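PDB 4OQJ: PKS from Streptomyces albus, which probably catalyses decarboxylative Claisen condensation of acyl chains on acyl carrier proteins, as a ketosynthase of oxazolomycin biosynthesis. Local coordinates for residues Asp72-Ala85 with Ile222-Glu234. Sequence-based numbering, arbitrary orientation. Where two conformers were deposited one is given.
Sequences DDRYVKAGQVLVDA and IQADQGEGYLHHE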
ATOM      1  N   ASP A  72      39.036   2.450 -16.962  1.00 57.99           N
ATOM      2  CA  ASP A  72      39.096   2.618 -15.515  1.00 52.45           C
ATOM      3  C   ASP A  72      39.097   1.265 -14.799  1.00 50.55           C
ATOM      4  O   ASP A  72      38.194   0.447 -14.980  1.00 51.41           O
ATOM      5  CB  ASP A  72      37.927   3.481 -15.041  1.00 51.99           C
ATOM      6  CG  ASP A  72      38.132   4.031 -13.642  1.00 58.10           C
ATOM      7  OD1 ASP A  72      38.916   3.432 -12.875  1.00 55.92           O
ATOM      8  OD2 ASP A  72      37.503   5.060 -13.311  1.00 63.10           O
ATOM      9  N   ASP A  73      40.125   1.044 -13.984  1.00 55.02           N
ATOM     10  CA  ASP A  73      40.321  -0.234 -13.304  1.00 55.99           C
ATOM     11  C   ASP A  73      39.263  -0.472 -12.221  1.00 49.72           C
ATOM     12  O   ASP A  73      39.123  -1.586 -11.714  1.00 53.38           O
ATOM     13  CB  ASP A  73      41.727  -0.296 -12.692  1.00 61.21           C
ATOM     14  N   ARG A  74      38.518   0.573 -11.876  1.00 44.74           N
ATOM     15  CA  ARG A  74      37.415   0.441 -10.930  1.00 46.11           C
ATOM     16  C   ARG A  74      36.145  -0.053 -11.619  1.00 46.14           C
ATOM     17  O   ARG A  74      35.193  -0.468 -10.957  1.00 48.95           O
ATOM     18  CB  ARG A  74      37.132   1.775 -10.243  1.00 55.54           C
ATOM     19  CG  ARG A  74      38.263   2.293  -9.359  1.00 66.68           C
ATOM     20  CD  ARG A  74      37.765   3.417  -8.463  1.00 72.89           C
ATOM     21  NE  ARG A  74      37.057   4.448  -9.222  1.00 79.44           N
ATOM     22  CZ  ARG A  74      36.138   5.265  -8.712  1.00 85.31           C
ATOM     23  NH1 ARG A  74      35.797   5.187  -7.430  1.00 87.89           N
ATOM     24  NH2 ARG A  74      35.553   6.167  -9.488  1.00 87.46           N
ATOM     25  N   TYR A  75      36.126  -0.002 -12.948  1.00 41.26           N
ATOM     26  CA  TYR A  75      34.930  -0.374 -13.693  1.00 36.93           C
ATOM     27  C   TYR A  75      34.744  -1.886 -13.681  1.00 32.92           C
ATOM     28  O   TYR A  75      35.676  -2.643 -13.960  1.00 36.43           O
ATOM     29  CB  TYR A  75      34.996   0.151 -15.136  1.00 37.60           C
ATOM     30  CG  TYR A  75      33.668   0.080 -15.861  1.00 36.20           C
ATOM     31  CD1 TYR A  75      32.655   0.992 -15.595  1.00 36.37           C
ATOM     32  CD2 TYR A  75      33.421  -0.903 -16.800  1.00 34.96           C
ATOM     33  CE1 TYR A  75      31.427   0.922 -16.249  1.00 34.62           C
ATOM     34  CE2 TYR A  75      32.199  -0.980 -17.462  1.00 34.42           C
ATOM     35  CZ  TYR A  75      31.208  -0.062 -17.184  1.00 36.95           C
ATOM     36  OH  TYR A  75      29.999  -0.135 -17.848  1.00 41.61           O
ATOM     37  N   VAL A  76      33.527  -2.313 -13.356  1.00 27.12           N
ATOM     38  CA  VAL A  76      33.174  -3.729 -13.305  1.00 26.45           C
ATOM     39  C   VAL A  76      32.393  -4.124 -14.558  1.00 26.92           C
ATOM     40  O   VAL A  76      31.266  -3.675 -14.765  1.00 26.55           O
ATOM     41  CB  VAL A  76      32.339  -4.037 -12.041  1.00 28.49           C
ATOM     42  CG1 VAL A  76      31.986  -5.526 -11.964  1.00 32.43           C
ATOM     43  CG2 VAL A  76      33.097  -3.577 -10.787  1.00 26.98           C
ATOM     44  N   LYS A  77      32.985  -4.979 -15.385  1.00 26.40           N
ATOM     45  CA  LYS A  77      32.396  -5.327 -16.675  1.00 26.82           C
ATOM     46  C   LYS A  77      31.489  -6.550 -16.565  1.00 26.05           C
ATOM     47  O   LYS A  77      31.706  -7.566 -17.219  1.00 25.60           O
ATOM     48  CB  LYS A  77      33.498  -5.569 -17.707  1.00 28.66           C
ATOM     49  CG  LYS A  77      34.402  -4.357 -17.905  1.00 30.34           C
ATOM     50  CD  LYS A  77      35.516  -4.644 -18.896  1.00 34.30           C
ATOM     51  CE  LYS A  77      36.440  -3.448 -19.040  1.00 38.64           C
ATOM     52  NZ  LYS A  77      37.584  -3.765 -19.932  1.00 39.04           N
ATOM     53  N   ALA A  78      30.456  -6.435 -15.736  1.00 24.44           N
ATOM     54  CA  ALA A  78      29.546  -7.541 -15.502  1.00 24.19           C
ATOM     55  C   ALA A  78      28.227  -7.017 -14.973  1.00 22.59           C
ATOM     56  O   ALA A  78      28.151  -5.891 -14.493  1.00 24.98           O
ATOM     57  CB  ALA A  78      30.158  -8.536 -14.522  1.00 28.98           C
ATOM     58  N   GLY A  79      27.187  -7.829 -15.080  1.00 20.12           N
ATOM     59  CA  GLY A  79      25.873  -7.433 -14.632  1.00 19.23           C
ATOM     60  C   GLY A  79      24.956  -8.631 -14.529  1.00 19.01           C
ATOM     61  O   GLY A  79      25.278  -9.715 -15.016  1.00 19.55           O
ATOM     62  N   GLN A  80      23.825  -8.429 -13.865  1.00 16.80           N
ATOM     63  CA  GLN A  80      22.802  -9.450 -13.703  1.00 16.54           C
ATOM     64  C   GLN A  80      21.627  -9.020 -14.533  1.00 20.26           C
ATOM     65  O   GLN A  80      20.783  -8.253 -14.049  1.00 20.12           O
ATOM     66  CB  GLN A  80      22.406  -9.589 -12.233  1.00 16.62           C
ATOM     67  CG  GLN A  80      23.469 -10.253 -11.374  1.00 17.14           C
ATOM     68  CD  GLN A  80      23.450 -11.765 -11.490  1.00 20.01           C
ATOM     69  OE1 GLN A  80      22.840 -12.321 -12.404  1.00 20.80           O
ATOM     70  NE2 GLN A  80      24.112 -12.439 -10.549  1.00 21.59           N
ATOM     71  N   VAL A  81      21.579  -9.481 -15.783  1.00 20.23           N
ATOM     72  CA  VAL A  81      20.609  -8.960 -16.743  1.00 19.75           C
ATOM     73  C   VAL A  81      19.389  -9.853 -16.923  1.00 18.11           C
ATOM     74  O   VAL A  81      19.457 -11.084 -16.817  1.00 20.61           O
ATOM     75  CB  VAL A  81      21.255  -8.731 -18.132  1.00 27.31           C
ATOM     76  CG1 VAL A  81      22.570  -7.973 -17.986  1.00 29.27           C
ATOM     77  CG2 VAL A  81      21.478 -10.033 -18.861  1.00 37.54           C
ATOM     78  N   LEU A  82      18.263  -9.206 -17.194  1.00 16.46           N
ATOM     79  CA  LEU A  82      17.046  -9.897 -17.571  1.00 16.05           C
ATOM     80  C   LEU A  82      16.930  -9.926 -19.099  1.00 15.42           C
ATOM     81  O   LEU A  82      16.715  -8.893 -19.729  1.00 16.74           O
ATOM     82  CB  LEU A  82      15.827  -9.218 -16.959  1.00 17.13           C
ATOM     83  CG  LEU A  82      14.491  -9.863 -17.341  1.00 20.40           C
ATOM     84  CD1 LEU A  82      14.431 -11.299 -16.835  1.00 25.48           C
ATOM     85  CD2 LEU A  82      13.340  -9.029 -16.783  1.00 19.40           C
ATOM     86  N   VAL A  83      17.080 -11.106 -19.687  1.00 17.57           N
ATOM     87  CA  VAL A  83      16.995 -11.259 -21.139  0.74 21.36           C
ATOM     88  C   VAL A  83      15.585 -10.937 -21.628  1.00 19.58           C
ATOM     89  O   VAL A  83      14.595 -11.298 -20.982  1.00 21.78           O
ATOM     90  CB  VAL A  83      17.378 -12.690 -21.585  0.74 26.61           C
ATOM     91  CG1 VAL A  83      17.288 -12.832 -23.114  0.74 25.23           C
ATOM     92  CG2 VAL A  83      18.776 -13.043 -21.109  0.74 31.60           C
ATOM     93  N   ASP A  84      15.509 -10.254 -22.767  1.00 20.01           N
ATOM     94  CA  ASP A  84      14.243  -9.917 -23.420  1.00 20.68           C
ATOM     95  C   ASP A  84      13.345  -9.024 -22.578  1.00 18.98           C
ATOM     96  O   ASP A  84      12.125  -9.059 -22.716  1.00 17.93           O
ATOM     97  CB  ASP A  84      13.480 -11.193 -23.807  1.00 21.03           C
ATOM     98  CG  ASP A  84      14.029 -11.840 -25.072  1.00 27.44           C
ATOM     99  OD1 ASP A  84      14.667 -11.147 -25.896  1.00 24.30           O
ATOM    100  OD2 ASP A  84      13.801 -13.044 -25.246  1.00 28.91           O
ATOM    101  N   ALA A  85      13.949  -8.202 -21.725  1.00 18.97           N
ATOM    102  CA  ALA A  85      13.184  -7.221 -20.968  1.00 19.29           C
ATOM    103  C   ALA A  85      12.456  -6.233 -21.898  1.00 17.63           C
ATOM    104  O   ALA A  85      11.471  -5.610 -21.511  1.00 18.08           O
ATOM    105  CB  ALA A  85      14.096  -6.483 -20.018  1.00 19.47           C
ATOM    106  N   ILE A 222      13.761  -3.150 -13.428  1.00 13.43           N
ATOM    107  CA  ILE A 222      14.521  -3.279 -14.673  1.00 17.06           C
ATOM    108  C   ILE A 222      15.156  -1.959 -15.013  1.00 18.25           C
ATOM    109  O   ILE A 222      14.457  -0.965 -15.234  1.00 18.76           O
ATOM    110  CB  ILE A 222      13.649  -3.714 -15.856  1.00 20.39           C
ATOM    111  CG1 ILE A 222      12.907  -5.005 -15.534  1.00 24.15           C
ATOM    112  CG2 ILE A 222      14.529  -3.919 -17.085  1.00 21.61           C
ATOM    113  CD1 ILE A 222      11.830  -5.337 -16.520  1.00 31.92           C
ATOM    114  N   GLN A 223      16.481  -1.941 -15.044  1.00 19.49           N
ATOM    115  CA  GLN A 223      17.214  -0.746 -15.442  1.00 22.32           C
ATOM    116  C   GLN A 223      17.154  -0.587 -16.947  1.00 22.55           C
ATOM    117  O   GLN A 223      17.382  -1.547 -17.688  1.00 23.70           O
ATOM    118  CB  GLN A 223      18.662  -0.828 -15.000  1.00 28.06           C
ATOM    119  CG  GLN A 223      18.860  -1.053 -13.531  1.00 34.95           C
ATOM    120  CD  GLN A 223      20.301  -1.381 -13.223  1.00 52.79           C
ATOM    121  OE1 GLN A 223      20.888  -2.286 -13.824  1.00 57.37           O
ATOM    122  NE2 GLN A 223      20.894  -0.624 -12.311  1.00 61.09           N
ATOM    123  N   ALA A 224      16.850   0.617 -17.412  1.00 25.94           N
ATOM    124  CA  ALA A 224      16.766   0.838 -18.848  1.00 26.52           C
ATOM    125  C   ALA A 224      18.136   0.666 -19.495  1.00 28.47           C
ATOM    126  O   ALA A 224      18.215   0.429 -20.692  1.00 29.07           O
ATOM    127  CB  ALA A 224      16.200   2.220 -19.155  1.00 21.84           C
ATOM    128  N   ASP A 225      19.210   0.785 -18.716  1.00 25.91           N
ATOM    129  CA  ASP A 225      20.556   0.613 -19.269  1.00 29.51           C
ATOM    130  C   ASP A 225      21.243  -0.669 -18.776  1.00 30.29           C
ATOM    131  O   ASP A 225      22.474  -0.719 -18.651  1.00 32.40           O
ATOM    132  CB  ASP A 225      21.435   1.839 -18.961  1.00 41.28           C
ATOM    133  CG  ASP A 225      21.599   2.099 -17.470  1.00 69.49           C
ATOM    134  OD1 ASP A 225      21.250   1.218 -16.651  1.00 75.89           O
ATOM    135  OD2 ASP A 225      22.079   3.198 -17.115  1.00 85.64           O
ATOM    136  N   GLN A 226      20.468  -1.717 -18.518  1.00 28.35           N
ATOM    137  CA  GLN A 226      21.091  -2.997 -18.196  1.00 32.99           C
ATOM    138  C   GLN A 226      21.891  -3.391 -19.433  1.00 35.80           C
ATOM    139  O   GLN A 226      21.582  -2.951 -20.546  1.00 36.67           O
ATOM    140  CB  GLN A 226      20.061  -4.078 -17.806  1.00 30.27           C
ATOM    141  CG  GLN A 226      19.045  -4.424 -18.877  1.00 26.19           C
ATOM    142  CD  GLN A 226      18.263  -5.712 -18.586  1.00 23.42           C
ATOM    143  OE1 GLN A 226      18.434  -6.356 -17.548  1.00 18.44           O
ATOM    144  NE2 GLN A 226      17.410  -6.092 -19.519  1.00 24.17           N
ATOM    145  N   GLY A 227      22.931  -4.190 -19.237  1.00 33.97           N
ATOM    146  CA  GLY A 227      23.801  -4.583 -20.331  1.00 31.20           C
ATOM    147  C   GLY A 227      25.103  -3.812 -20.300  1.00 31.99           C
ATOM    148  O   GLY A 227      26.016  -4.086 -21.073  1.00 34.30           O
ATOM    149  N   GLU A 228      25.170  -2.832 -19.405  1.00 32.26           N
ATOM    150  CA  GLU A 228      26.396  -2.096 -19.141  1.00 35.82           C
ATOM    151  C   GLU A 228      26.977  -2.560 -17.811  1.00 33.39           C
ATOM    152  O   GLU A 228      26.282  -3.171 -16.991  1.00 30.00           O
ATOM    153  CB  GLU A 228      26.131  -0.589 -19.104  1.00 38.47           C
ATOM    154  CG  GLU A 228      25.505  -0.035 -20.367  1.00 48.80           C
ATOM    155  CD  GLU A 228      25.268   1.460 -20.286  1.00 58.39           C
ATOM    156  OE1 GLU A 228      25.689   2.077 -19.286  1.00 58.22           O
ATOM    157  OE2 GLU A 228      24.659   2.019 -21.224  1.00 66.76           O
ATOM    158  N   GLY A 229      28.249  -2.256 -17.589  1.00 31.01           N
ATOM    159  CA  GLY A 229      28.872  -2.550 -16.314  1.00 31.58           C
ATOM    160  C   GLY A 229      28.569  -1.430 -15.341  1.00 31.05           C
ATOM    161  O   GLY A 229      27.635  -0.669 -15.559  1.00 30.68           O
ATOM    162  N   TYR A 230      29.373  -1.309 -14.289  1.00 31.27           N
ATOM    163  CA  TYR A 230      29.213  -0.224 -13.329  1.00 32.58           C
ATOM    164  C   TYR A 230      30.551   0.139 -12.723  1.00 37.35           C
ATOM    165  O   TYR A 230      31.477  -0.679 -12.677  1.00 36.43           O
ATOM    166  CB  TYR A 230      28.233  -0.609 -12.227  1.00 30.79           C
ATOM    167  CG  TYR A 230      28.666  -1.808 -11.410  1.00 27.51           C
ATOM    168  CD1 TYR A 230      28.399  -3.086 -11.840  1.00 25.25           C
ATOM    169  CD2 TYR A 230      29.330  -1.655 -10.199  1.00 26.44           C
ATOM    170  CE1 TYR A 230      28.780  -4.174 -11.109  1.00 23.43           C
ATOM    171  CE2 TYR A 230      29.713  -2.749  -9.456  1.00 23.73           C
ATOM    172  CZ  TYR A 230      29.432  -4.005  -9.917  1.00 23.05           C
ATOM    173  OH  TYR A 230      29.807  -5.119  -9.206  1.00 26.55           O
ATOM    174  N   LEU A 231      30.654   1.382 -12.270  1.00 39.59           N
ATOM    175  CA  LEU A 231      31.869   1.856 -11.634  1.00 42.78           C
ATOM    176  C   LEU A 231      31.777   1.542 -10.149  1.00 43.12           C
ATOM    177  O   LEU A 231      30.729   1.739  -9.520  1.00 42.62           O
ATOM    178  CB  LEU A 231      32.058   3.348 -11.878  1.00 46.26           C
ATOM    179  CG  LEU A 231      33.465   3.903 -11.688  1.00 59.80           C
ATOM    180  CD1 LEU A 231      34.431   3.317 -12.700  1.00 64.93           C
ATOM    181  CD2 LEU A 231      33.431   5.414 -11.803  1.00 66.70           C
ATOM    182  N   HIS A 232      32.861   1.010  -9.599  1.00 40.00           N
ATOM    183  CA  HIS A 232      32.878   0.644  -8.197  1.00 39.84           C
ATOM    184  C   HIS A 232      33.188   1.889  -7.372  1.00 44.55           C
ATOM    185  O   HIS A 232      34.140   2.613  -7.680  1.00 45.92           O
ATOM    186  CB  HIS A 232      33.903  -0.463  -7.928  1.00 35.16           C
ATOM    187  CG  HIS A 232      33.998  -0.842  -6.485  1.00 36.64           C
ATOM    188  ND1 HIS A 232      35.066  -0.485  -5.685  1.00 41.26           N
ATOM    189  CD2 HIS A 232      33.143  -1.522  -5.687  1.00 31.25           C
ATOM    190  CE1 HIS A 232      34.868  -0.942  -4.462  1.00 38.95           C
ATOM    191  NE2 HIS A 232      33.706  -1.576  -4.436  1.00 33.68           N
ATOM    192  N   HIS A 233      32.363   2.146  -6.353  1.00 43.03           N
ATOM    193  CA  HIS A 233      32.606   3.217  -5.375  1.00 45.85           C
ATOM    194  C   HIS A 233      32.613   2.631  -3.971  1.00 46.46           C
ATOM    195  O   HIS A 233      31.684   1.925  -3.592  1.00 44.34           O
ATOM    196  CB  HIS A 233      31.536   4.313  -5.450  1.00 49.10           C
ATOM    197  CG  HIS A 233      31.323   4.870  -6.823  1.00 61.77           C
ATOM    198  ND1 HIS A 233      32.102   5.878  -7.348  1.00 68.71           N
ATOM    199  CD2 HIS A 233      30.403   4.571  -7.773  1.00 65.59           C
ATOM    200  CE1 HIS A 233      31.678   6.171  -8.564  1.00 69.65           C
ATOM    201  NE2 HIS A 233      30.649   5.391  -8.848  1.00 68.01           N
ATOM    202  N   GLU A 234      33.639   2.941  -3.184  1.00 49.39           N
ATOM    203  CA  GLU A 234      33.779   2.329  -1.864  1.00 53.97           C
ATOM    204  C   GLU A 234      32.654   2.714  -0.906  1.00 57.43           C
ATOM    205  O   GLU A 234      32.350   1.972   0.031  1.00 62.15           O
ATOM    206  CB  GLU A 234      35.126   2.701  -1.260  1.00 59.86           C
ATOM    207  CG  GLU A 234      36.305   2.204  -2.089  1.00 71.90           C
ATOM    208  CD  GLU A 234      36.942   0.941  -1.536  1.00 86.74           C
ATOM    209  OE1 GLU A 234      36.999   0.785  -0.296  1.00 93.03           O
ATOM    210  OE2 GLU A 234      37.391   0.103  -2.347  1.00 93.59           O
TER
HETATM  211  O   HOH W   1      36.624   2.388  -5.518  1.00 47.31           O
HETATM  212  O   HOH W   2      28.429   2.000 -17.633  1.00 39.76           O
HETATM  213  O   HOH W   3      26.021  -3.972 -13.928  1.00 34.59           O
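Val76 and Tyr230 form a hydrogen-bonded antiparallel pair: Val76 N reaches Tyr230 O at 2.7 Å, an almost straight bond, and Tyr230 N returns to Val76 O. A third backbone bond, from His232 N to Arg74 O, extends the ladder past the non-hydrogen-bonded pair Tyr75 and Leu231. Strand 230-231 thus edges a small three-stranded sheet whose middle strand, 75-79, also bonds to strand 53-54.

Gln226 makes the side-chain-to-backbone link at the far end. A chi1 of 61° sets CG between the backbone N and the carbonyl carbon, and the straight remainder of the chain carries the amide to Leu82, which it bonds twice: OE1 accepts from Leu82 N at 2.9 Å, while NE2 donates to Leu82 O. This pairing fixes the rotation of the amide. The Tyr75 hydroxyl takes a weak bond from Gly229 N, 119° at the hydrogen, and shares water 2 with Glu228 OE1; water 3 joins Ala78 O to Glu228 O.

Apolar contacts lie on both faces of the strand pair. On one, Val76 CB sits over a face of the Tyr230 ring, a CH-pi contact 3.7 Å from the centroid, and the ring's hydroxyl is hydrogen-bonded to Ser239 O. On the other, Leu231 CD1 meets Tyr75 CB at 4.0 Å, while the poorly ordered Arg74 brings NH2 against Leu231 CD2. Farther along, Leu82 CD2 touches Ile222 CD1.

The Arg74 guanidinium stands nearly perpendicular to the His233 imidazole, which packs on Val158 of the second subunit. Most direct hydrogen bonds here join main-chain atoms; where the backbones diverge, the Gln226 amide replaces strand pairing, with two waters spanning the segments in between.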